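Local coordinates for glutathione S-transferase (Cupriavidus metallidurans, PDB 4MK3), which probably transfers glutathione to electrophilic substrates and binds glutathione sulfinic acid, at residues K36-L41 with I46-I51; T168-T173 with L177-V182. All blocks are in the same frame, centred on the assembly; numbering follows the deposited sequence.

Interaction 1 of 2, residues K36-L41 with I46-I51; sequences KVRVVL and IDYEMI
Leu-41 and Ile-46 bring helix 32-44 and the chain that leaves it closest together, with 5.2 Å between their CA atoms; from there the two diverge, and Arg-38 CA stands 9.1 Å from Met-50 CA. A backbone hydrogen bond closes the narrow end: Ile-46 N donates to Leu-41 O over 3.0 Å, nearly straight at 166°. Beside it, Leu-41 CD2 lies 3.9 Å from Ile-46 CB. The other methyl, CD1, sits over one face of the Tyr-48 ring, 3.7 Å from its centroid and only 13° off the normal, a CH-pi contact. Tyr-48 holds CG between its backbone N and carbonyl carbon (chi1 69°), which swings the ring back toward the helix. A tyrosine suits this wider part because its face receives an aliphatic side chain while its hydroxyl still reaches polar groups one helical turn earlier. Through a water 2.6 Å from Tyr-48 OH, it is tied to the carbonyl oxygen of Arg-38. In one of its two conformers, Arg-38 also points NE at Tyr-48 OH, a weak and doubtful bond of 3.5 Å near the guanidinium plane, and Met-50 SD lies over a face of that guanidinium. A flexible, polarisable thioether suits a place beside a charged group at this partly exposed margin. Strand 49-52 then pairs with parallel strand 24-27, completing the beta-alpha-beta unit that opens the thioredoxin-like N-terminal domain of glutathione transferases.

Interaction 2 of 2, residues T168-T173 with L177-V182; sequences TWCTGT and LADVAV
Asp-179 grips Cys-170 by a direct backbone-to-carboxylate hydrogen bond between the loop 168-173 and the first turns of helix 177-192. Cys-170 N points almost straight at Asp-179 OD1, 2.8 Å away at 174°, and meets its syn lone pair. The second oxygen, OD2, is reached through water: the molecule donates to Asp-179 OD2 over 2.6 Å and accepts from Thr-171 N. Both amides belong to the type I turn from Trp-169 to Gly-172, where Gly-172 has backbone angles at which a CB would collide with the carbonyl O of Thr-171. Aspartate also meets an aromatic edge, since OD1 lies 3.3 Å from Trp-169 CE3 near the indole plane, where ring hydrogens carry a slight positive charge. Apolar packing finishes the contact. Cys-170 CB rests 3.8 Å from Ala-178 CB, and its sulfur, turned anti to the carbonyl carbon (chi1 -74°), reaches Val-182 CG2 at 4.0 Å; small side chains suit so close an approach. With an alanine at Asp-179, the buried Cys-170 amide, the water and Thr-176 N would probably all lose their acceptor, leaving mainly packing to tie turn to helix. Asp-179 OD2 further accepts from Thr-176 N, while Thr-176 OG1 takes the amide of Ala-178: a capping box, which, with Tyr-175 packed on Val-180 as a hydrophobic staple, is the helix-start signature of the glutathione transferase C-terminal domain.

How the interactions relate
Interaction 1 closes before interaction 2 opens, and their centres lie 19 Å apart, yet their two helices pack directly across the interface of the N- and C-terminal domains. Val-39 CG1 meets Val-180 CG1 at 3.5 Å, and Val-40 CG2 meets Leu-177 CD1 at 3.8 Å. The helix faces used here differ from those serving each contact itself. At the ligand end, Lys-36 CD lies 4.0 Å from Ala-181 CB, while its amino group bridges to Glu-116 and Asp-120 and bonds Ser-85, a residue of the glutathione sulfinic acid pocket. Pro-32 and Tyr-33, on the same helix as Lys-36, also line that pocket; the Arg-38 side chain stays about 10 Å from a bound ligand.

Interaction 1 of 2, residues K36-L41 with I46-I51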
ATOM      1  N   LYS A  36       0.546   7.628  11.456  1.00 14.32           N
ATOM      2  CA  LYS A  36       0.744   6.234  11.831  1.00 14.14           C
ATOM      3  C   LYS A  36       2.196   5.944  12.191  1.00 14.88           C
ATOM      4  O   LYS A  36       2.501   5.326  13.218  1.00 14.28           O
ATOM      5  CB  LYS A  36       0.255   5.309  10.705  1.00 14.70           C
ATOM      6  CG  LYS A  36       0.491   3.824  10.961  1.00 14.59           C
ATOM      7  CD  LYS A  36      -0.033   2.934   9.823  1.00 17.68           C
ATOM      8  CE  LYS A  36       0.692   3.245   8.533  1.00 18.91           C
ATOM      9  NZ  LYS A  36       0.370   2.291   7.434  1.00 15.52           N
ATOM     10  N   VAL A  37       3.122   6.409  11.350  1.00 14.23           N
ATOM     11  CA  VAL A  37       4.537   6.219  11.606  1.00 15.40           C
ATOM     12  C   VAL A  37       4.992   6.963  12.860  1.00 13.43           C
ATOM     13  O   VAL A  37       5.736   6.433  13.665  1.00 15.91           O
ATOM     14  CB  VAL A  37       5.365   6.666  10.391  1.00 15.16           C
ATOM     15  CG1 VAL A  37       6.852   6.775  10.755  1.00 18.85           C
ATOM     16  CG2 VAL A  37       5.119   5.730   9.212  1.00 15.64           C
ATOM     17  N   ARG A  38       4.544   8.195  13.025  0.64 14.63           N
ATOM     18  CA  ARG A  38       4.918   8.956  14.195  0.64 14.73           C
ATOM     19  C   ARG A  38       4.400   8.317  15.482  0.64 14.71           C
ATOM     20  O   ARG A  38       5.097   8.307  16.495  0.64 15.52           O
ATOM     21  CB  ARG A  38       4.439  10.387  14.064  0.64 14.95           C
ATOM     22  CG  ARG A  38       5.048  11.099  12.875  0.64 15.21           C
ATOM     23  CD  ARG A  38       4.470  12.459  12.742  0.64 17.56           C
ATOM     24  NE  ARG A  38       4.808  13.270  13.892  0.64 18.18           N
ATOM     25  CZ  ARG A  38       4.085  14.293  14.304  0.64 24.82           C
ATOM     26  NH1 ARG A  38       2.969  14.581  13.667  0.64 19.69           N
ATOM     27  NH2 ARG A  38       4.471  15.007  15.354  0.64 27.48           N
ATOM     28  N   VAL A  39       3.194   7.769  15.437  1.00 15.36           N
ATOM     29  CA  VAL A  39       2.667   7.049  16.599  1.00 14.62           C
ATOM     30  C   VAL A  39       3.536   5.829  16.911  1.00 14.45           C
ATOM     31  O   VAL A  39       3.889   5.600  18.063  1.00 15.10           O
ATOM     32  CB  VAL A  39       1.190   6.677  16.403  1.00 14.08           C
ATOM     33  CG1 VAL A  39       0.734   5.664  17.464  1.00 14.19           C
ATOM     34  CG2 VAL A  39       0.321   7.942  16.438  1.00 15.15           C
ATOM     35  N   VAL A  40       3.903   5.062  15.889  1.00 14.51           N
ATOM     36  CA  VAL A  40       4.771   3.928  16.099  1.00 14.98           C
ATOM     37  C   VAL A  40       6.085   4.407  16.728  1.00 15.48           C
ATOM     38  O   VAL A  40       6.548   3.868  17.727  1.00 16.79           O
ATOM     39  CB  VAL A  40       5.052   3.178  14.782  1.00 16.22           C
ATOM     40  CG1 VAL A  40       6.163   2.153  14.978  1.00 18.07           C
ATOM     41  CG2 VAL A  40       3.769   2.497  14.289  1.00 17.32           C
ATOM     42  N   LEU A  41       6.714   5.425  16.153  1.00 17.52           N
ATOM     43  CA  LEU A  41       7.985   5.890  16.704  1.00 16.56           C
ATOM     44  C   LEU A  41       7.866   6.354  18.149  1.00 17.13           C
ATOM     45  O   LEU A  41       8.736   6.101  18.966  1.00 18.70           O
ATOM     46  CB  LEU A  41       8.579   7.001  15.841  1.00 17.93           C
ATOM     47  CG  LEU A  41       8.985   6.530  14.441  1.00 17.52           C
ATOM     48  CD1 LEU A  41       9.193   7.700  13.510  1.00 19.09           C
ATOM     49  CD2 LEU A  41      10.263   5.714  14.515  1.00 20.82           C
ATOM     50  N   ILE A  46      11.589   5.786  19.925  1.00 23.72           N
ATOM     51  CA  ILE A  46      12.668   5.968  18.969  1.00 21.73           C
ATOM     52  C   ILE A  46      12.802   7.445  18.615  1.00 24.01           C
ATOM     53  O   ILE A  46      11.843   8.064  18.157  1.00 25.41           O
ATOM     54  CB  ILE A  46      12.412   5.140  17.707  1.00 25.80           C
ATOM     55  CG1 ILE A  46      12.354   3.659  18.076  1.00 27.27           C
ATOM     56  CG2 ILE A  46      13.515   5.377  16.669  1.00 27.21           C
ATOM     57  CD1 ILE A  46      11.748   2.804  16.990  1.00 32.36           C
ATOM     58  N   ASP A  47      14.004   7.982  18.787  1.00 26.24           N
ATOM     59  CA  ASP A  47      14.254   9.391  18.511  1.00 28.62           C
ATOM     60  C   ASP A  47      14.463   9.583  17.018  1.00 30.88           C
ATOM     61  O   ASP A  47      15.026   8.721  16.345  1.00 31.33           O
ATOM     62  CB  ASP A  47      15.448   9.907  19.303  1.00 34.62           C
ATOM     63  CG  ASP A  47      15.100  10.186  20.755  1.00 46.53           C
ATOM     64  OD1 ASP A  47      14.091  10.884  21.013  1.00 48.06           O
ATOM     65  OD2 ASP A  47      15.830   9.697  21.637  1.00 50.77           O
ATOM     66  N   TYR A  48      13.968  10.697  16.503  1.00 24.28           N
ATOM     67  CA  TYR A  48      14.101  11.031  15.082  1.00 24.34           C
ATOM     68  C   TYR A  48      13.875  12.520  14.890  1.00 27.25           C
ATOM     69  O   TYR A  48      13.297  13.187  15.759  1.00 24.39           O
ATOM     70  CB  TYR A  48      13.117  10.235  14.230  1.00 24.22           C
ATOM     71  CG  TYR A  48      11.664  10.644  14.457  1.00 19.13           C
ATOM     72  CD1 TYR A  48      10.959  10.201  15.564  1.00 19.09           C
ATOM     73  CD2 TYR A  48      10.999  11.464  13.556  1.00 19.54           C
ATOM     74  CE1 TYR A  48       9.660  10.573  15.764  1.00 18.54           C
ATOM     75  CE2 TYR A  48       9.704  11.852  13.758  1.00 18.89           C
ATOM     76  CZ  TYR A  48       9.033  11.409  14.865  1.00 18.60           C
ATOM     77  OH  TYR A  48       7.722  11.778  15.079  1.00 19.12           O
ATOM     78  N   GLU A  49      14.405  13.057  13.796  1.00 24.65           N
ATOM     79  CA  GLU A  49      14.181  14.445  13.427  1.00 26.02           C
ATOM     80  C   GLU A  49      12.970  14.512  12.526  1.00 26.26           C
ATOM     81  O   GLU A  49      12.882  13.780  11.549  1.00 24.84           O
ATOM     82  CB  GLU A  49      15.394  15.001  12.682  1.00 26.97           C
ATOM     83  CG  GLU A  49      15.246  16.439  12.230  1.00 29.18           C
ATOM     84  CD  GLU A  49      16.464  16.949  11.490  1.00 40.05           C
ATOM     85  OE1 GLU A  49      17.500  16.244  11.479  1.00 46.16           O
ATOM     86  OE2 GLU A  49      16.375  18.057  10.918  1.00 38.88           O
ATOM     87  N   MET A  50      12.025  15.377  12.873  1.00 23.97           N
ATOM     88  CA  MET A  50      10.819  15.581  12.103  1.00 20.70           C
ATOM     89  C   MET A  50      11.078  16.699  11.106  1.00 21.29           C
ATOM     90  O   MET A  50      11.501  17.785  11.492  1.00 25.78           O
ATOM     91  CB  MET A  50       9.673  15.988  13.037  1.00 27.13           C
ATOM     92  CG  MET A  50       8.373  16.381  12.336  1.00 29.96           C
ATOM     93  SD  MET A  50       7.551  14.984  11.564  1.00 27.76           S
ATOM     94  CE  MET A  50       6.017  15.743  10.996  1.00 33.31           C
ATOM     95  N   ILE A  51      10.829  16.438   9.824  1.00 22.14           N
ATOM     96  CA  ILE A  51      11.013  17.465   8.795  1.00 25.94           C
ATOM     97  C   ILE A  51       9.705  17.633   8.034  1.00 25.90           C
ATOM     98  O   ILE A  51       9.298  16.730   7.293  1.00 23.96           O
ATOM     99  CB  ILE A  51      12.150  17.121   7.806  1.00 24.06           C
ATOM    100  CG1 ILE A  51      13.461  16.899   8.567  1.00 35.29           C
ATOM    101  CG2 ILE A  51      12.331  18.263   6.805  1.00 28.50           C
ATOM    102  CD1 ILE A  51      14.627  16.479   7.700  1.00 40.20           C
TER
HETATM  103  O   HOH W   1       6.512  10.659  17.070  1.00 17.12           O

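Interaction 2 of 2, residues T168-T173 with L177-V182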
ATOM      1  N   THR A 168     -11.537  -5.678  23.071  1.00 15.21           N
ATOM      2  CA  THR A 168     -10.838  -4.522  23.639  1.00 14.94           C
ATOM      3  C   THR A 168     -10.034  -3.767  22.613  1.00 16.33           C
ATOM      4  O   THR A 168     -10.139  -2.533  22.504  1.00 16.42           O
ATOM      5  CB  THR A 168      -9.956  -4.998  24.827  1.00 16.39           C
ATOM      6  OG1 THR A 168     -10.798  -5.534  25.851  1.00 17.75           O
ATOM      7  CG2 THR A 168      -9.107  -3.858  25.393  1.00 19.67           C
ATOM      8  N   TRP A 169      -9.238  -4.508  21.850  1.00 14.76           N
ATOM      9  CA  TRP A 169      -8.462  -3.976  20.748  1.00 14.35           C
ATOM     10  C   TRP A 169      -8.753  -4.798  19.497  1.00 14.61           C
ATOM     11  O   TRP A 169      -9.401  -5.832  19.546  1.00 14.66           O
ATOM     12  CB  TRP A 169      -6.961  -4.019  21.067  1.00 15.53           C
ATOM     13  CG  TRP A 169      -6.507  -3.140  22.204  1.00 12.76           C
ATOM     14  CD1 TRP A 169      -6.027  -3.556  23.408  1.00 17.38           C
ATOM     15  CD2 TRP A 169      -6.447  -1.709  22.222  1.00 14.85           C
ATOM     16  NE1 TRP A 169      -5.671  -2.481  24.174  1.00 19.10           N
ATOM     17  CE2 TRP A 169      -5.911  -1.335  23.466  1.00 15.36           C
ATOM     18  CE3 TRP A 169      -6.791  -0.712  21.305  1.00 17.00           C
ATOM     19  CZ2 TRP A 169      -5.692   0.007  23.816  1.00 16.46           C
ATOM     20  CZ3 TRP A 169      -6.574   0.624  21.650  1.00 16.42           C
ATOM     21  CH2 TRP A 169      -6.037   0.962  22.901  1.00 16.89           C
ATOM     22  N   CYS A 170      -8.272  -4.327  18.360  1.00 13.96           N
ATOM     23  CA  CYS A 170      -8.610  -4.958  17.088  1.00 15.07           C
ATOM     24  C   CYS A 170      -8.370  -6.453  17.056  1.00 16.11           C
ATOM     25  O   CYS A 170      -9.187  -7.189  16.483  1.00 16.76           O
ATOM     26  CB  CYS A 170      -7.848  -4.308  15.941  1.00 15.45           C
ATOM     27  SG  CYS A 170      -8.463  -2.677  15.469  1.00 17.90           S
ATOM     28  N   THR A 171      -7.265  -6.909  17.636  1.00 14.79           N
ATOM     29  CA  THR A 171      -6.934  -8.327  17.656  1.00 15.13           C
ATOM     30  C   THR A 171      -7.162  -8.995  19.004  1.00 18.80           C
ATOM     31  O   THR A 171      -6.742 -10.127  19.197  1.00 21.59           O
ATOM     32  CB  THR A 171      -5.501  -8.609  17.195  1.00 19.63           C
ATOM     33  OG1 THR A 171      -4.561  -8.068  18.140  1.00 19.05           O
ATOM     34  CG2 THR A 171      -5.280  -7.994  15.816  1.00 20.65           C
ATOM     35  N   GLY A 172      -7.840  -8.322  19.925  1.00 13.98           N
ATOM     36  CA  GLY A 172      -8.193  -8.921  21.204  1.00 14.99           C
ATOM     37  C   GLY A 172      -7.594  -8.197  22.408  1.00 15.75           C
ATOM     38  O   GLY A 172      -7.930  -7.057  22.685  1.00 16.21           O
ATOM     39  N   THR A 173      -6.674  -8.855  23.106  1.00 15.38           N
ATOM     40  CA  THR A 173      -6.152  -8.353  24.372  1.00 16.38           C
ATOM     41  C   THR A 173      -5.137  -7.226  24.226  1.00 16.41           C
ATOM     42  O   THR A 173      -4.988  -6.436  25.150  1.00 17.73           O
ATOM     43  CB  THR A 173      -5.452  -9.469  25.186  1.00 17.73           C
ATOM     44  OG1 THR A 173      -4.460 -10.097  24.369  1.00 19.81           O
ATOM     45  CG2 THR A 173      -6.441 -10.538  25.630  1.00 17.72           C
ATOM     46  N   LEU A 177      -0.177  -2.543  15.891  1.00 12.95           N
ATOM     47  CA  LEU A 177      -0.219  -1.654  14.742  1.00 12.42           C
ATOM     48  C   LEU A 177      -1.608  -1.579  14.117  1.00 12.16           C
ATOM     49  O   LEU A 177      -1.953  -0.570  13.500  1.00 13.12           O
ATOM     50  CB  LEU A 177       0.813  -2.133  13.715  1.00 12.00           C
ATOM     51  CG  LEU A 177       0.922  -1.347  12.402  1.00 13.41           C
ATOM     52  CD1 LEU A 177       1.308   0.101  12.645  1.00 15.34           C
ATOM     53  CD2 LEU A 177       1.944  -2.016  11.483  1.00 15.21           C
ATOM     54  N   ALA A 178      -2.424  -2.633  14.255  1.00 11.99           N
ATOM     55  CA  ALA A 178      -3.786  -2.560  13.770  1.00 12.96           C
ATOM     56  C   ALA A 178      -4.541  -1.387  14.384  1.00 11.96           C
ATOM     57  O   ALA A 178      -5.219  -0.613  13.682  1.00 12.56           O
ATOM     58  CB  ALA A 178      -4.519  -3.874  14.062  1.00 12.82           C
ATOM     59  N   ASP A 179      -4.427  -1.267  15.702  1.00 12.07           N
ATOM     60  CA  ASP A 179      -5.090  -0.183  16.417  1.00 12.98           C
ATOM     61  C   ASP A 179      -4.544   1.168  16.033  1.00 12.12           C
ATOM     62  O   ASP A 179      -5.307   2.125  15.848  1.00 12.24           O
ATOM     63  CB  ASP A 179      -4.934  -0.443  17.914  1.00 13.07           C
ATOM     64  CG  ASP A 179      -5.448  -1.797  18.286  1.00 13.13           C
ATOM     65  OD1 ASP A 179      -6.692  -2.002  18.251  1.00 13.03           O
ATOM     66  OD2 ASP A 179      -4.607  -2.679  18.564  1.00 14.16           O
ATOM     67  N   VAL A 180      -3.222   1.274  15.931  1.00 11.94           N
ATOM     68  CA  VAL A 180      -2.613   2.531  15.486  1.00 12.36           C
ATOM     69  C   VAL A 180      -3.212   2.976  14.149  1.00 11.15           C
ATOM     70  O   VAL A 180      -3.628   4.123  13.991  1.00 11.67           O
ATOM     71  CB  VAL A 180      -1.088   2.380  15.349  1.00 11.55           C
ATOM     72  CG1 VAL A 180      -0.458   3.650  14.807  1.00 14.20           C
ATOM     73  CG2 VAL A 180      -0.447   2.025  16.665  1.00 13.33           C
ATOM     74  N   ALA A 181      -3.246   2.053  13.205  1.00 11.48           N
ATOM     75  CA  ALA A 181      -3.676   2.357  11.847  1.00 12.28           C
ATOM     76  C   ALA A 181      -5.153   2.772  11.833  1.00 11.84           C
ATOM     77  O   ALA A 181      -5.532   3.772  11.216  1.00 12.78           O
ATOM     78  CB  ALA A 181      -3.403   1.180  10.950  1.00 12.42           C
ATOM     79  N   VAL A 182      -5.996   2.014  12.520  1.00 12.56           N
ATOM     80  CA  VAL A 182      -7.420   2.329  12.598  1.00 13.17           C
ATOM     81  C   VAL A 182      -7.653   3.668  13.286  1.00 11.53           C
ATOM     82  O   VAL A 182      -8.406   4.506  12.792  1.00 12.36           O
ATOM     83  CB  VAL A 182      -8.204   1.186  13.292  1.00 13.37           C
ATOM     84  CG1 VAL A 182      -9.639   1.617  13.579  1.00 14.40           C
ATOM     85  CG2 VAL A 182      -8.172  -0.077  12.425  1.00 11.88           C
TER
HETATM   86  O   HOH W   2      -4.850  -5.248  18.277  1.00 15.59           O